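Local coordinates for protein bradyzoite pseudokinase 1 (Toxoplasma gondii, PDB 6M7Z) that regulates the membrane ultrastructure of the parasitophorous vacuole as a divergent kinase that lacks the glycine-rich loop, at residues Ser16-Ser19 against Tyr20-Leu24; Phe241-Leu244 against Val245-Leu248; Val261-Asp264 against His265-Leu268. One frame throughout, in Å; residues are numbered along the deposited sequence.

Interaction 1 of 3, residues Ser16-Ser19 against Tyr20-Leu24; sequences SWMS and YLKEL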
loop_
_atom_site.group_PDB
_atom_site.type_symbol
_atom_site.label_atom_id
_atom_site.label_comp_id
_atom_site.label_asym_id
_atom_site.label_seq_id
_atom_site.Cartn_x
_atom_site.Cartn_y
_atom_site.Cartn_z
ATOM N N SER A 16 -13.497 7.791 21.905
ATOM C CA SER A 16 -13.912 7.650 20.495
ATOM C C SER A 16 -13.317 6.375 19.883
ATOM O O SER A 16 -14.048 5.623 19.243
ATOM C CB SER A 16 -13.521 8.847 19.657
ATOM O OG SER A 16 -13.843 10.056 20.293
ATOM N N TRP A 17 -11.997 6.167 20.073
ATOM C CA TRP A 17 -11.276 5.041 19.481
ATOM C C TRP A 17 -11.777 3.727 20.088
ATOM O O TRP A 17 -11.978 2.745 19.358
ATOM C CB TRP A 17 -9.757 5.176 19.672
ATOM C CG TRP A 17 -9.159 6.233 18.806
ATOM C CD1 TRP A 17 -8.545 7.380 19.206
ATOM C CD2 TRP A 17 -9.164 6.262 17.373
ATOM N NE1 TRP A 17 -8.153 8.112 18.113
ATOM C CE2 TRP A 17 -8.526 7.454 16.976
ATOM C CE3 TRP A 17 -9.647 5.401 16.385
ATOM C CZ2 TRP A 17 -8.360 7.806 15.638
ATOM C CZ3 TRP A 17 -9.492 5.748 15.059
ATOM C CH2 TRP A 17 -8.863 6.939 14.692
ATOM N N MET A 18 -11.979 3.731 21.414
ATOM C CA MET A 18 -12.458 2.552 22.098
ATOM C C MET A 18 -13.859 2.201 21.581
ATOM O O MET A 18 -14.172 1.025 21.316
ATOM C CB MET A 18 -12.509 2.762 23.614
ATOM C CG MET A 18 -12.841 1.489 24.377
ATOM S SD MET A 18 -11.575 0.217 24.141
ATOM C CE MET A 18 -12.424 -1.251 24.725
ATOM N N SER A 19 -14.695 3.230 21.449
ATOM C CA SER A 19 -16.046 3.061 20.915
ATOM C C SER A 19 -15.965 2.484 19.497
ATOM O O SER A 19 -16.682 1.540 19.173
ATOM C CB SER A 19 -16.828 4.353 20.937
ATOM O OG SER A 19 -17.541 4.482 22.167
ATOM N N TYR A 20 -15.063 3.032 18.672
ATOM C CA TYR A 20 -14.947 2.593 17.290
ATOM C C TYR A 20 -14.495 1.132 17.218
ATOM O O TYR A 20 -14.959 0.383 16.367
ATOM C CB TYR A 20 -14.006 3.464 16.466
ATOM C CG TYR A 20 -14.227 3.257 14.989
ATOM C CD1 TYR A 20 -15.228 3.938 14.312
ATOM C CD2 TYR A 20 -13.462 2.345 14.277
ATOM C CE1 TYR A 20 -15.442 3.743 12.958
ATOM C CE2 TYR A 20 -13.643 2.162 12.919
ATOM C CZ TYR A 20 -14.649 2.853 12.259
ATOM O OH TYR A 20 -14.869 2.683 10.918
ATOM N N LEU A 21 -13.588 0.738 18.114
ATOM C CA LEU A 21 -13.135 -0.639 18.184
ATOM C C LEU A 21 -14.331 -1.577 18.397
ATOM O O LEU A 21 -14.449 -2.591 17.708
ATOM C CB LEU A 21 -12.097 -0.763 19.305
ATOM C CG LEU A 21 -11.684 -2.181 19.673
ATOM C CD1 LEU A 21 -10.971 -2.852 18.521
ATOM C CD2 LEU A 21 -10.805 -2.155 20.907
ATOM N N LYS A 22 -15.230 -1.194 19.307
ATOM C CA LYS A 22 -16.414 -2.000 19.652
ATOM C C LYS A 22 -17.398 -2.086 18.473
ATOM O O LYS A 22 -18.075 -3.074 18.323
ATOM C CB LYS A 22 -17.064 -1.453 20.924
ATOM C CG LYS A 22 -16.297 -1.818 22.191
ATOM C CD LYS A 22 -16.843 -1.254 23.483
ATOM C CE LYS A 22 -16.431 -2.087 24.683
ATOM N NZ LYS A 22 -16.216 -1.271 25.902
ATOM N N GLU A 23 -17.436 -1.058 17.627
ATOM C CA GLU A 23 -18.322 -1.002 16.454
ATOM C C GLU A 23 -17.878 -1.953 15.330
ATOM O O GLU A 23 -18.655 -2.203 14.430
ATOM C CB GLU A 23 -18.405 0.431 15.910
ATOM C CG GLU A 23 -19.371 1.300 16.717
ATOM C CD GLU A 23 -19.767 2.642 16.135
ATOM O OE1 GLU A 23 -18.978 3.223 15.372
ATOM O OE2 GLU A 23 -20.871 3.098 16.460
ATOM N N LEU A 24 -16.624 -2.424 15.327
ATOM C CA LEU A 24 -16.144 -3.331 14.260
ATOM C C LEU A 24 -16.853 -4.671 14.375
ATOM O O LEU A 24 -17.001 -5.192 15.472
ATOM C CB LEU A 24 -14.639 -3.567 14.373
ATOM C CG LEU A 24 -13.741 -2.420 13.935
ATOM C CD1 LEU A 24 -12.282 -2.787 14.169
ATOM C CD2 LEU A 24 -14.025 -2.026 12.486
#
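Met18 reaches along one side of a helix to meet Leu21 and Lys22. Its CG stands anti to the backbone N (chi1 -173°), and a bend at chi2 (63°) brings the thioether over to the next turn. SD then lies 4.1 Å from CD2 of Leu21, a loose apolar touch. The methyl CE goes past the end of Lys22, 4.0 Å from its NZ; this is contact without a polar bond. The Met18 carbonyl is used as well, taking the N-H of Lys22 at 3.2 Å from N to O.

Tyr20 is gripped through its backbone. Its N-H bonds to O of Ser16, with 2.8 Å between N and O, and its CB rests 3.5 Å from that same oxygen. The ring leaves the helix and packs edge-to-face with Tyr96, while OH bonds to Glu100. Trp17 also meets Tyr96 edge-to-face. This places helix 14-23 against helix 88-101, probably the C-helix equivalent of the kinase N-lobe, as an N-terminal addition to that lobe.

Ser19 works through its main chain. Its O accepts the N-H of Glu23, N to O 3.1 Å. Leu21 N bonds to Trp17 O at 2.9 Å. Just beyond, Arg117 hydrogen-bonds the Lys22 carbonyl through NH2, near the point where the helix gives way to loop.

Interaction 2 of 3, residues Phe241-Leu244 against Val245-Leu248; sequences FRNL and VQLL. With EDO (1,2-ethanediol), chain G.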
loop_
_atom_site.group_PDB
_atom_site.type_symbol
_atom_site.label_atom_id
_atom_site.label_comp_id
_atom_site.label_asym_id
_atom_site.label_seq_id
_atom_site.Cartn_x
_atom_site.Cartn_y
_atom_site.Cartn_z
ATOM N N PHE A 241 12.892 5.970 -5.619
ATOM C CA PHE A 241 13.314 5.992 -7.014
ATOM C C PHE A 241 14.814 5.715 -7.114
ATOM O O PHE A 241 15.256 4.957 -7.988
ATOM C CB PHE A 241 12.960 7.320 -7.680
ATOM C CG PHE A 241 11.502 7.498 -8.025
ATOM C CD1 PHE A 241 10.640 6.427 -8.122
ATOM C CD2 PHE A 241 11.002 8.765 -8.294
ATOM C CE1 PHE A 241 9.302 6.622 -8.394
ATOM C CE2 PHE A 241 9.663 8.956 -8.596
ATOM C CZ PHE A 241 8.823 7.880 -8.651
ATOM N N ARG A 242 15.584 6.306 -6.200
ATOM C CA ARG A 242 17.012 6.063 -6.139
ATOM C C ARG A 242 17.256 4.565 -5.902
ATOM O O ARG A 242 18.119 3.967 -6.545
ATOM C CB ARG A 242 17.654 6.939 -5.062
ATOM C CG ARG A 242 19.154 6.756 -4.925
ATOM C CD ARG A 242 19.967 6.864 -6.213
ATOM N NE ARG A 242 19.809 8.145 -6.896
ATOM C CZ ARG A 242 20.347 9.300 -6.484
ATOM N NH1 ARG A 242 21.072 9.344 -5.379
ATOM N NH2 ARG A 242 20.118 10.409 -7.170
ATOM N N ASN A 243 16.479 3.973 -4.986
ATOM C CA ASN A 243 16.553 2.564 -4.643
ATOM C C ASN A 243 16.295 1.740 -5.904
ATOM O O ASN A 243 17.011 0.772 -6.187
ATOM C CB ASN A 243 15.608 2.254 -3.478
ATOM C CG ASN A 243 15.743 0.877 -2.867
ATOM O OD1 ASN A 243 16.530 0.050 -3.311
ATOM N ND2 ASN A 243 14.924 0.603 -1.873
ATOM N N LEU A 244 15.278 2.155 -6.669
ATOM C CA LEU A 244 14.861 1.481 -7.890
ATOM C C LEU A 244 16.013 1.489 -8.916
ATOM O O LEU A 244 16.368 0.439 -9.479
ATOM C CB LEU A 244 13.614 2.210 -8.386
ATOM C CG LEU A 244 12.870 1.689 -9.609
ATOM C CD1 LEU A 244 12.724 0.197 -9.580
ATOM C CD2 LEU A 244 11.496 2.340 -9.653
ATOM N N VAL A 245 16.626 2.662 -9.124
ATOM C CA VAL A 245 17.738 2.815 -10.057
ATOM C C VAL A 245 18.942 1.956 -9.618
ATOM O O VAL A 245 19.600 1.331 -10.452
ATOM C CB VAL A 245 18.135 4.298 -10.213
ATOM C CG1 VAL A 245 19.461 4.452 -10.937
ATOM C CG2 VAL A 245 17.070 5.086 -10.947
ATOM N N GLN A 246 19.258 1.931 -8.323
ATOM C CA GLN A 246 20.373 1.117 -7.815
ATOM C C GLN A 246 20.113 -0.374 -8.097
ATOM O O GLN A 246 21.044 -1.119 -8.379
ATOM C CB GLN A 246 20.593 1.336 -6.310
ATOM C CG GLN A 246 21.175 2.697 -5.949
ATOM C CD GLN A 246 20.994 3.043 -4.491
ATOM O OE1 GLN A 246 20.299 2.349 -3.758
ATOM N NE2 GLN A 246 21.626 4.119 -4.050
ATOM N N LEU A 247 18.853 -0.818 -8.010
ATOM C CA LEU A 247 18.545 -2.241 -8.183
ATOM C C LEU A 247 18.633 -2.649 -9.658
ATOM O O LEU A 247 19.007 -3.783 -9.937
ATOM C CB LEU A 247 17.153 -2.540 -7.633
ATOM C CG LEU A 247 17.030 -2.520 -6.107
ATOM C CD1 LEU A 247 15.578 -2.649 -5.682
ATOM C CD2 LEU A 247 17.863 -3.620 -5.479
ATOM N N LEU A 248 18.284 -1.741 -10.588
ATOM C CA LEU A 248 18.089 -2.107 -11.991
ATOM C C LEU A 248 19.251 -1.660 -12.892
ATOM O O LEU A 248 19.267 -2.055 -14.069
ATOM C CB LEU A 248 16.784 -1.501 -12.491
ATOM C CG LEU A 248 15.496 -2.101 -11.915
ATOM C CD1 LEU A 248 14.280 -1.387 -12.476
ATOM C CD2 LEU A 248 15.388 -3.593 -12.192
HETATM C C1 EDO G . 14.395 -3.124 -1.784
HETATM O O1 EDO G . 13.354 -2.477 -1.047
HETATM C C2 EDO G . 15.731 -2.708 -1.195
HETATM O O2 EDO G . 16.740 -2.793 -2.202
#
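Leu244 holds CG anti to its backbone N (chi1 -176°), while Leu248 holds CG beside its own N (chi1 -70°). These two settings bring the leucine branches together one turn apart. CD1 of Leu244 and CD1 of Leu248 meet at 3.6 Å, and the two side chains cross obliquely.

Arg242 and Gln246 pair on another side of the helix. Arg242 bends at chi2 and chi3; its CG and CD, not its guanidinium, lie against the Gln246 amide, with CG 3.7 Å from NE2. The amide and guanidinium planes are 51° apart and do not stack. The guanidinium is engaged elsewhere, in a salt bridge to Asp270 and a hydrogen bond to Gln274.

Asn243 accepts a hydrogen bond from a bound 1,2-ethanediol, O2 to OD1 3.1 Å. The diol is probably from the crystallisation liquor. CD2 of Leu247 lies 3.6 Å from the same O2.

The backbone bonds begin regularly: Val245 N bonds to Phe241 O at 2.9 Å, and Gln246 N to Arg242 O at 2.9 Å. At the end of the helix the Leu244 carbonyl receives weak bonds from both Leu247 N and Leu248 N.

Helix 230-248 carries the sequence SDVYSLG in its first turns and probably corresponds to the F-helix of the kinase C-lobe. Phe241 packs between helices 146-161 and 263-276, touching Met153 and Leu269 among others. Leu244 and Leu247 rest on Leu137 of helix 133-138.

Interaction 3 of 3, residues Val261-Asp264 against His265-Leu268; sequences VRQD and HLEL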
loop_
_atom_site.group_PDB
_atom_site.type_symbol
_atom_site.label_atom_id
_atom_site.label_comp_id
_atom_site.label_asym_id
_atom_site.label_seq_id
_atom_site.Cartn_x
_atom_site.Cartn_y
_atom_site.Cartn_z
ATOM N N VAL A 261 13.305 -2.990 -19.330
ATOM C CA VAL A 261 14.185 -2.028 -18.652
ATOM C C VAL A 261 15.069 -1.343 -19.699
ATOM O O VAL A 261 15.884 -2.009 -20.327
ATOM C CB VAL A 261 15.059 -2.679 -17.559
ATOM C CG1 VAL A 261 16.029 -1.667 -16.952
ATOM C CG2 VAL A 261 14.211 -3.336 -16.470
ATOM N N ARG A 262 14.902 -0.020 -19.834
ATOM C CA ARG A 262 15.609 0.826 -20.795
ATOM C C ARG A 262 16.594 1.753 -20.070
ATOM O O ARG A 262 16.246 2.391 -19.078
ATOM C CB ARG A 262 14.621 1.691 -21.583
ATOM C CG ARG A 262 13.646 0.922 -22.468
ATOM C CD ARG A 262 12.696 1.849 -23.219
ATOM N NE ARG A 262 13.403 2.841 -24.025
ATOM C CZ ARG A 262 12.850 3.912 -24.580
ATOM N NH1 ARG A 262 11.537 4.053 -24.606
ATOM N NH2 ARG A 262 13.632 4.842 -25.108
ATOM N N GLN A 263 17.808 1.858 -20.615
ATOM C CA GLN A 263 18.892 2.608 -20.008
ATOM C C GLN A 263 18.595 4.122 -19.985
ATOM O O GLN A 263 18.983 4.825 -19.038
ATOM C CB GLN A 263 20.216 2.307 -20.718
ATOM C CG GLN A 263 21.447 2.761 -19.939
ATOM C CD GLN A 263 21.584 2.075 -18.597
ATOM O OE1 GLN A 263 21.225 0.901 -18.425
ATOM N NE2 GLN A 263 22.108 2.811 -17.623
ATOM N N ASP A 264 17.915 4.635 -21.016
ATOM C CA ASP A 264 17.628 6.075 -21.102
ATOM C C ASP A 264 16.564 6.457 -20.053
ATOM O O ASP A 264 16.612 7.564 -19.487
ATOM C CB ASP A 264 17.275 6.500 -22.536
ATOM C CG ASP A 264 15.961 5.964 -23.087
ATOM O OD1 ASP A 264 15.643 4.778 -22.830
ATOM O OD2 ASP A 264 15.269 6.737 -23.787
ATOM N N HIS A 265 15.611 5.556 -19.787
ATOM C CA HIS A 265 14.615 5.753 -18.710
ATOM C C HIS A 265 15.314 5.841 -17.348
ATOM O O HIS A 265 14.971 6.695 -16.540
ATOM C CB HIS A 265 13.558 4.634 -18.712
ATOM C CG HIS A 265 12.529 4.732 -19.794
ATOM N ND1 HIS A 265 11.644 3.698 -20.055
ATOM C CD2 HIS A 265 12.280 5.687 -20.717
ATOM C CE1 HIS A 265 10.866 4.036 -21.065
ATOM N NE2 HIS A 265 11.235 5.253 -21.492
ATOM N N LEU A 266 16.289 4.955 -17.106
ATOM C CA LEU A 266 17.016 4.891 -15.824
ATOM C C LEU A 266 17.777 6.198 -15.569
ATOM O O LEU A 266 17.769 6.703 -14.441
ATOM C CB LEU A 266 17.982 3.704 -15.811
ATOM C CG LEU A 266 17.356 2.335 -15.570
ATOM C CD1 LEU A 266 18.366 1.212 -15.783
ATOM C CD2 LEU A 266 16.758 2.252 -14.177
ATOM N N GLU A 267 18.431 6.728 -16.606
ATOM C CA GLU A 267 19.236 7.938 -16.474
ATOM C C GLU A 267 18.304 9.114 -16.138
ATOM O O GLU A 267 18.612 9.933 -15.264
ATOM C CB GLU A 267 20.086 8.183 -17.725
ATOM C CG GLU A 267 21.175 7.137 -17.930
ATOM C CD GLU A 267 21.895 7.157 -19.274
ATOM O OE1 GLU A 267 22.142 8.256 -19.802
ATOM O OE2 GLU A 267 22.211 6.060 -19.804
ATOM N N LEU A 268 17.146 9.163 -16.803
ATOM C CA LEU A 268 16.159 10.225 -16.577
ATOM C C LEU A 268 15.569 10.118 -15.158
ATOM O O LEU A 268 15.405 11.136 -14.479
ATOM C CB LEU A 268 15.063 10.146 -17.644
ATOM C CG LEU A 268 15.474 10.605 -19.048
ATOM C CD1 LEU A 268 14.336 10.384 -20.036
ATOM C CD2 LEU A 268 15.934 12.067 -19.058
#
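The guanidinium of Arg262, which lies against His265, is tied by a salt bridge to Asp264, with NH2 2.8 Å from OD2. The His265 ring comes over one face of this guanidinium. NE2 sits near the rim, 3.4 Å from NH1. That pair is not a hydrogen bond, because the angle is poor, and the two planes are 43° apart. Carbon also makes contact: CD of Arg262 stands over the imidazole face in a CH-pi contact, 4.0 Å from the ring centroid. A bend at chi3 (56°) swings the arginine end round, so that it meets both the ring and the carboxylate. Asp264 lies alongside His265, its carboxylate only 16° from the ring plane. The carboxylate and the arginine probably pull the ionisation of the imidazole in opposite ways.

Gln263 and Glu267 cross at about a right angle. Here CG of Gln263 touches OE2 of Glu267 at 3.4 Å. On another side of the helix Leu266 CD1 lies 3.9 Å from Val261 CG1. His265 packs on Gln147 and Leu266 on Val146, both of helix 146-161.

The main chain settles into helix at once. Leu266 N bonds to Arg262 O at 3.2 Å. Glu267 N follows to Gln263 O at 3.1 Å. Arg262 occupies the N-cap position. Asp264, in the first turn, puts an acidic group where a helix start would be expected to favour one. This is the opening turn of helix 263-276, probably the H-helix equivalent of the protein kinase C-lobe.

How the interactions relate
Interactions 2 and 3 are neighbours, with centres 11 Å apart, on consecutive helices of the C-lobe. They touch through Leu266: its CD1 lies 3.8 Å from Leu248 O, and its O lies 3.9 Å from Val245 CG2. Both contacts also lean on helix 146-161, where Val146 touches a leucine of each. Interaction 1 is far off, across the centre of the chain. Its centre is 42 Å from that of interaction 2 and 49 Å from that of interaction 3, and the nearest atoms are about 29 Å and 38 Å away. It belongs to the N-terminal helix beside the other lobe.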